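Side-chain contacts in homoserine kinase (Cytophaga hutchinsonii, PDB 4P52), which catalyses the ATP-dependent phosphorylation of homoserine as a member of the GHMP kinase family: residues A[110-113]-A[114-118]; A[130-133]-A[134-138]; A[231-234]-A[235-239]. All blocks are in the same frame, centred on the assembly; numbering follows the deposited sequence.

Contact 1: A[110-113]-A[114-118]; sequences KKMP and LGSGL
P113 and S116 meet in the glycine-rich loop between strand 103-110 and helix 120-135. The PLGSGL run from P113 to L118 opens the conserved phosphate-binding motif of GHMP kinases. S116 OG donates a hydrogen bond to P113 O at 3.1 Å and closes a short turn through L114 and G115. The C=O...OG angle is 147°, and the hydroxyl is tilted 30° from the carbonyl plane. The first torsion of S116 sets OG between its backbone N and carbonyl carbon (chi1 62°), which turns the hydroxyl back toward P113. The same OG takes a weak bond from L118 N. The P113 ring lies beside the serine, with P113 CG 3.9 Å from S116 CB. M112, a selenomethionine, bends at its last torsion and brings CE against L118 CB; the modelled separation is doubtfully short. The two side chains cross at a slant and bury against A33. K110 touches loosely, with CE 4.3 Å from L114 CD2; its NZ makes a salt bridge to D54 and a hydrogen bond to S120. G115 and G117 both have positive phi. Such a glycine-rich turn before a helix is typical of the GHMP kinase loop, which in relatives wraps the ATP phosphates.

Contact 2: A[130-133]-A[134-138]; sequences YAIN and QLLGN
I132 and L136 lie side by side where helix 120-135 ends, I132 on its last turn and L136 just past it, and they point the same way. This is the packed side of the contact. I132 CD1 is 4.1 Å from L136 CD1, and both side chains rest on L95 of helix 86-98. The backbone beneath is regular: L135 N bonds A131 O at 2.9 Å, and L136 N bonds I132 O at 3.0 Å. The N133 amide is also buried and held from outside the pair. Its first torsion, with CG anti to the backbone N (chi1 -171°), carries OD1 to the hydroxyl of Y94 and ND2 to the carbonyl of M140. The helix then ends in a Schellman motif. N138 N reaches back to N133 O at 2.7 Å, and G137 N bonds Q134 O at 3.0 Å. G137, with positive phi, is the C-prime residue.

The other side is looser. Q134 runs alongside Y130, with the amide and ring planes 54° apart. Q134 OE1 stands 4.0 Å from Y130 CE2, in van der Waals contact at most. N138 is exposed, and its OD1 stays 4.1 Å from N133 ND2.

I132 and L136 reach both helix 86-98 and strand 52-61, while A131 and L135 lie on strands 26-36 and 52-61.

Contact 3: A[231-234]-A[235-239]; sequences GLVA and GLLMN
V233 and L237 form an i to i+4 pair at the C-terminal end of helix 219-237, in a contact made mainly by the helix backbone. The segments lie in the C-terminal GHMP kinase region, on a face that meets the second subunit. V233 CG1 is 4.3 Å from L237 CG, a modest apolar touch. L236 CG and L237 CG also lie near the carbonyl oxygens of L232 and V233. Both leucines hold CG beside the backbone N and anti to the carbonyl carbon (chi1 -58° for L236), which lays the branch back along the preceding turn.

The backbone bonds run in order. G235 N donates to G231 O at 3.0 Å. L236 N donates to L232 O at 3.0 Å and makes a second, weak bond to V233 O. L237 N donates to V233 O at 3.0 Å and is nearly straight, with an N-H...O angle of 172°. The ladder then frays: M238 N to A234 O is weak, bent to 124°. N239, with positive phi, is the C-prime residue of a Schellman motif: N239 N bonds L236 O at 3.2 Å, and the other bond runs from D240 N to G235 O.

On one flank L232 and L236 pack on I244 of helix 241-247. On another, V233 meets G230 of the second subunit, A234 meets L187 of that subunit, and L237 meets its selenomethionine M238.

No side chain here forms a polar bond to the other segment. The polar bonding across the contact is all backbone, and the side chains offer apolar surface: the helix supplies its own hydrogen bonds and leaves carbon to face helix 241-247 and the neighbouring subunit.

Contacts 1 and 2 follow one another along the chain: the loop of contact 1 leads into helix 120-135, and contact 2 is where that helix ends, with centres about 25 Å apart. Contact 1 lies at the probable ATP phosphate site, and the other two are remote from it. It also borders the C-terminal half, touching strand 194-200, S282 and S287. Contact 3 ends a helix in that half, about 29 Å from contact 1 and 35 Å from contact 2, centre to centre. No two contacts touch. Contacts 2 and 3 are both Schellman endings, but only contact 3 meets the second subunit.

Contact 1: A[110-113]-A[114-118]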
loop_
_atom_site.group_PDB
_atom_site.type_symbol
_atom_site.label_atom_id
_atom_site.label_comp_id
_atom_site.label_asym_id
_atom_site.label_seq_id
_atom_site.Cartn_x
_atom_site.Cartn_y
_atom_site.Cartn_z
ATOM N N LYS A 110 -22.204 17.092 21.490
ATOM C CA LYS A 110 -22.253 16.150 20.371
ATOM C C LYS A 110 -23.136 16.702 19.270
ATOM O O LYS A 110 -24.329 16.951 19.478
ATOM C CB LYS A 110 -22.777 14.777 20.800
ATOM C CG LYS A 110 -21.976 14.124 21.906
ATOM C CD LYS A 110 -20.559 13.789 21.476
ATOM C CE LYS A 110 -20.543 12.640 20.480
ATOM N NZ LYS A 110 -19.176 12.078 20.294
ATOM N N LYS A 111 -22.536 16.893 18.103
ATOM C CA LYS A 111 -23.233 17.358 16.923
ATOM C C LYS A 111 -23.237 16.212 15.925
ATOM O O LYS A 111 -23.403 16.413 14.724
ATOM C CB LYS A 111 -22.544 18.601 16.336
ATOM C CG LYS A 111 -22.543 19.821 17.255
ATOM C CD LYS A 111 -23.608 20.843 16.879
ATOM C CE LYS A 111 -23.155 21.702 15.706
ATOM N NZ LYS A 111 -23.777 23.055 15.747
HETATM N N MSE A 112 -23.048 15.005 16.438
HETATM C CA MSE A 112 -23.004 13.801 15.626
HETATM C C MSE A 112 -23.352 12.652 16.514
HETATM O O MSE A 112 -23.109 12.710 17.717
HETATM C CB MSE A 112 -21.608 13.591 15.053
HETATM C CG MSE A 112 -20.538 13.345 16.111
HETATM SE SE MSE A 112 -18.776 13.119 15.228
HETATM C CE MSE A 112 -19.143 11.501 14.171
ATOM N N PRO A 113 -23.899 11.573 15.930
ATOM C CA PRO A 113 -24.357 10.424 16.719
ATOM C C PRO A 113 -23.230 9.468 17.128
ATOM O O PRO A 113 -22.261 9.301 16.392
ATOM C CB PRO A 113 -25.347 9.742 15.786
ATOM C CG PRO A 113 -24.949 10.163 14.401
ATOM C CD PRO A 113 -24.042 11.351 14.473
ATOM N N LEU A 114 -23.355 8.844 18.293
ATOM C CA LEU A 114 -22.318 7.936 18.787
ATOM C C LEU A 114 -22.413 6.574 18.098
ATOM O O LEU A 114 -23.503 6.170 17.670
ATOM C CB LEU A 114 -22.421 7.763 20.293
ATOM C CG LEU A 114 -22.793 9.022 21.077
ATOM C CD1 LEU A 114 -24.299 9.084 21.372
ATOM C CD2 LEU A 114 -21.975 9.065 22.358
ATOM N N GLY A 115 -21.263 5.895 17.977
ATOM C CA GLY A 115 -21.141 4.603 17.295
ATOM C C GLY A 115 -21.686 4.628 15.876
ATOM O O GLY A 115 -22.294 3.658 15.415
ATOM N N SER A 116 -21.481 5.741 15.185
ATOM C CA SER A 116 -22.018 5.908 13.864
ATOM C C SER A 116 -21.039 5.451 12.784
ATOM O O SER A 116 -21.407 5.404 11.593
ATOM C CB SER A 116 -22.370 7.375 13.652
ATOM O OG SER A 116 -21.188 8.154 13.764
ATOM N N GLY A 117 -19.813 5.103 13.188
ATOM C CA GLY A 117 -18.747 4.811 12.247
ATOM C C GLY A 117 -18.109 6.077 11.688
ATOM O O GLY A 117 -17.456 6.040 10.629
ATOM N N LEU A 118 -18.275 7.210 12.383
ATOM C CA LEU A 118 -17.740 8.477 11.895
ATOM C C LEU A 118 -16.687 9.099 12.785
ATOM O O LEU A 118 -16.376 10.265 12.620
ATOM C CB LEU A 118 -18.854 9.478 11.651
ATOM C CG LEU A 118 -19.800 9.134 10.521
ATOM C CD1 LEU A 118 -20.964 10.105 10.540
ATOM C CD2 LEU A 118 -19.075 9.224 9.202
#

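Contact 2: A[130-133]-A[134-138]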
loop_
_atom_site.group_PDB
_atom_site.type_symbol
_atom_site.label_atom_id
_atom_site.label_comp_id
_atom_site.label_asym_id
_atom_site.label_seq_id
_atom_site.Cartn_x
_atom_site.Cartn_y
_atom_site.Cartn_z
ATOM N N TYR A 130 -6.945 19.959 21.419
ATOM C CA TYR A 130 -6.740 21.145 20.648
ATOM C C TYR A 130 -7.134 22.345 21.464
ATOM O O TYR A 130 -6.377 23.309 21.529
ATOM C CB TYR A 130 -7.600 21.098 19.414
ATOM C CG TYR A 130 -7.198 22.074 18.376
ATOM C CD1 TYR A 130 -6.146 21.786 17.498
ATOM C CD2 TYR A 130 -7.862 23.300 18.249
ATOM C CE1 TYR A 130 -5.766 22.690 16.496
ATOM C CE2 TYR A 130 -7.488 24.216 17.268
ATOM C CZ TYR A 130 -6.435 23.901 16.397
ATOM O OH TYR A 130 -6.061 24.784 15.420
ATOM N N ALA A 131 -8.315 22.279 22.086
ATOM C CA ALA A 131 -8.842 23.388 22.883
ATOM C C ALA A 131 -7.900 23.799 23.989
ATOM O O ALA A 131 -7.555 24.983 24.077
ATOM C CB ALA A 131 -10.203 23.055 23.465
ATOM N N ILE A 132 -7.478 22.835 24.817
ATOM C CA ILE A 132 -6.665 23.140 26.005
ATOM C C ILE A 132 -5.334 23.747 25.589
ATOM O O ILE A 132 -4.832 24.695 26.226
ATOM C CB ILE A 132 -6.483 21.920 26.949
ATOM C CG1 ILE A 132 -5.873 22.340 28.288
ATOM C CG2 ILE A 132 -5.624 20.827 26.333
ATOM C CD1 ILE A 132 -6.760 23.264 29.102
ATOM N N ASN A 133 -4.796 23.241 24.484
ATOM C CA ASN A 133 -3.517 23.714 23.997
ATOM C C ASN A 133 -3.578 25.167 23.522
ATOM O O ASN A 133 -2.715 25.984 23.841
ATOM C CB ASN A 133 -2.999 22.791 22.892
ATOM C CG ASN A 133 -1.575 23.116 22.490
ATOM O OD1 ASN A 133 -0.661 23.155 23.336
ATOM N ND2 ASN A 133 -1.367 23.332 21.188
ATOM N N GLN A 134 -4.614 25.509 22.777
ATOM C CA GLN A 134 -4.713 26.867 22.337
ATOM C C GLN A 134 -5.045 27.797 23.498
ATOM O O GLN A 134 -4.406 28.822 23.663
ATOM C CB GLN A 134 -5.683 27.030 21.180
ATOM C CG GLN A 134 -5.613 28.457 20.639
ATOM C CD GLN A 134 -6.097 28.594 19.211
ATOM O OE1 GLN A 134 -5.853 27.710 18.382
ATOM N NE2 GLN A 134 -6.792 29.706 18.909
ATOM N N LEU A 135 -6.011 27.421 24.325
ATOM C CA LEU A 135 -6.414 28.228 25.478
ATOM C C LEU A 135 -5.262 28.586 26.432
ATOM O O LEU A 135 -5.229 29.686 26.967
ATOM C CB LEU A 135 -7.532 27.529 26.255
ATOM C CG LEU A 135 -8.105 28.257 27.483
ATOM C CD1 LEU A 135 -8.992 29.430 27.097
ATOM C CD2 LEU A 135 -8.902 27.266 28.301
ATOM N N LEU A 136 -4.328 27.670 26.651
ATOM C CA LEU A 136 -3.218 27.947 27.559
ATOM C C LEU A 136 -2.014 28.514 26.831
ATOM O O LEU A 136 -0.901 28.439 27.328
ATOM C CB LEU A 136 -2.815 26.677 28.321
ATOM C CG LEU A 136 -3.851 26.080 29.277
ATOM C CD1 LEU A 136 -3.218 24.968 30.080
ATOM C CD2 LEU A 136 -4.413 27.126 30.236
ATOM N N GLY A 137 -2.220 29.057 25.637
ATOM C CA GLY A 137 -1.149 29.753 24.915
ATOM C C GLY A 137 -0.243 28.924 24.033
ATOM O O GLY A 137 0.914 29.256 23.887
ATOM N N ASN A 138 -0.750 27.845 23.440
ATOM C CA ASN A 138 0.009 27.065 22.432
ATOM C C ASN A 138 1.387 26.584 22.857
ATOM O O ASN A 138 2.357 26.749 22.134
ATOM C CB ASN A 138 0.085 27.826 21.106
ATOM C CG ASN A 138 -1.289 28.002 20.472
ATOM O OD1 ASN A 138 -1.763 27.125 19.749
ATOM N ND2 ASN A 138 -1.959 29.114 20.787
#

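Contact 3: A[231-234]-A[235-239]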
loop_
_atom_site.group_PDB
_atom_site.type_symbol
_atom_site.label_atom_id
_atom_site.label_comp_id
_atom_site.label_asym_id
_atom_site.label_seq_id
_atom_site.Cartn_x
_atom_site.Cartn_y
_atom_site.Cartn_z
ATOM N N GLY A 231 -2.367 0.363 -4.562
ATOM C CA GLY A 231 -3.032 0.913 -5.725
ATOM C C GLY A 231 -3.756 2.181 -5.338
ATOM O O GLY A 231 -3.787 3.128 -6.107
ATOM N N LEU A 232 -4.326 2.196 -4.132
ATOM C CA LEU A 232 -5.067 3.351 -3.637
ATOM C C LEU A 232 -4.134 4.514 -3.271
ATOM O O LEU A 232 -4.377 5.650 -3.667
ATOM C CB LEU A 232 -5.918 2.949 -2.432
ATOM C CG LEU A 232 -6.978 3.888 -1.868
ATOM C CD1 LEU A 232 -7.847 4.481 -2.953
ATOM C CD2 LEU A 232 -7.861 3.104 -0.919
ATOM N N VAL A 233 -3.079 4.236 -2.510
ATOM C CA VAL A 233 -2.095 5.255 -2.165
ATOM C C VAL A 233 -1.459 5.901 -3.412
ATOM O O VAL A 233 -1.325 7.125 -3.478
ATOM C CB VAL A 233 -1.024 4.680 -1.221
ATOM C CG1 VAL A 233 0.142 5.633 -1.039
ATOM C CG2 VAL A 233 -1.652 4.350 0.129
ATOM N N ALA A 234 -1.097 5.078 -4.398
ATOM C CA ALA A 234 -0.518 5.576 -5.642
ATOM C C ALA A 234 -1.548 6.413 -6.386
ATOM O O ALA A 234 -1.246 7.521 -6.793
ATOM C CB ALA A 234 0.006 4.437 -6.517
ATOM N N GLY A 235 -2.753 5.872 -6.551
ATOM C CA GLY A 235 -3.904 6.609 -7.093
ATOM C C GLY A 235 -4.186 7.988 -6.485
ATOM O O GLY A 235 -4.572 8.899 -7.205
ATOM N N LEU A 236 -3.986 8.162 -5.182
ATOM C CA LEU A 236 -4.204 9.461 -4.573
ATOM C C LEU A 236 -3.028 10.374 -4.783
ATOM O O LEU A 236 -3.197 11.527 -5.149
ATOM C CB LEU A 236 -4.460 9.355 -3.069
ATOM C CG LEU A 236 -5.623 8.525 -2.530
ATOM C CD1 LEU A 236 -5.545 8.582 -1.009
ATOM C CD2 LEU A 236 -6.983 8.977 -3.056
ATOM N N LEU A 237 -1.832 9.876 -4.519
ATOM C CA LEU A 237 -0.633 10.672 -4.721
ATOM C C LEU A 237 -0.453 11.180 -6.155
ATOM O O LEU A 237 0.264 12.154 -6.374
ATOM C CB LEU A 237 0.604 9.875 -4.340
ATOM C CG LEU A 237 0.723 9.438 -2.898
ATOM C CD1 LEU A 237 2.171 9.263 -2.475
ATOM C CD2 LEU A 237 0.058 10.498 -2.051
HETATM N N MSE A 238 -1.079 10.516 -7.120
HETATM C CA MSE A 238 -0.822 10.790 -8.530
HETATM C C MSE A 238 -2.035 11.358 -9.175
HETATM O O MSE A 238 -2.116 11.418 -10.395
HETATM C CB MSE A 238 -0.514 9.502 -9.291
HETATM C CG MSE A 238 0.800 8.842 -8.901
HETATM SE SE MSE A 238 2.220 10.196 -8.746
HETATM C CE MSE A 238 3.808 9.094 -9.061
ATOM N N ASN A 239 -3.005 11.759 -8.367
ATOM C CA ASN A 239 -4.257 12.289 -8.884
ATOM C C ASN A 239 -4.851 11.452 -10.012
ATOM O O ASN A 239 -5.433 11.983 -10.941
ATOM C CB ASN A 239 -4.089 13.759 -9.332
ATOM C CG ASN A 239 -3.544 14.678 -8.227
ATOM O OD1 ASN A 239 -3.918 14.573 -7.051
ATOM N ND2 ASN A 239 -2.666 15.600 -8.614
#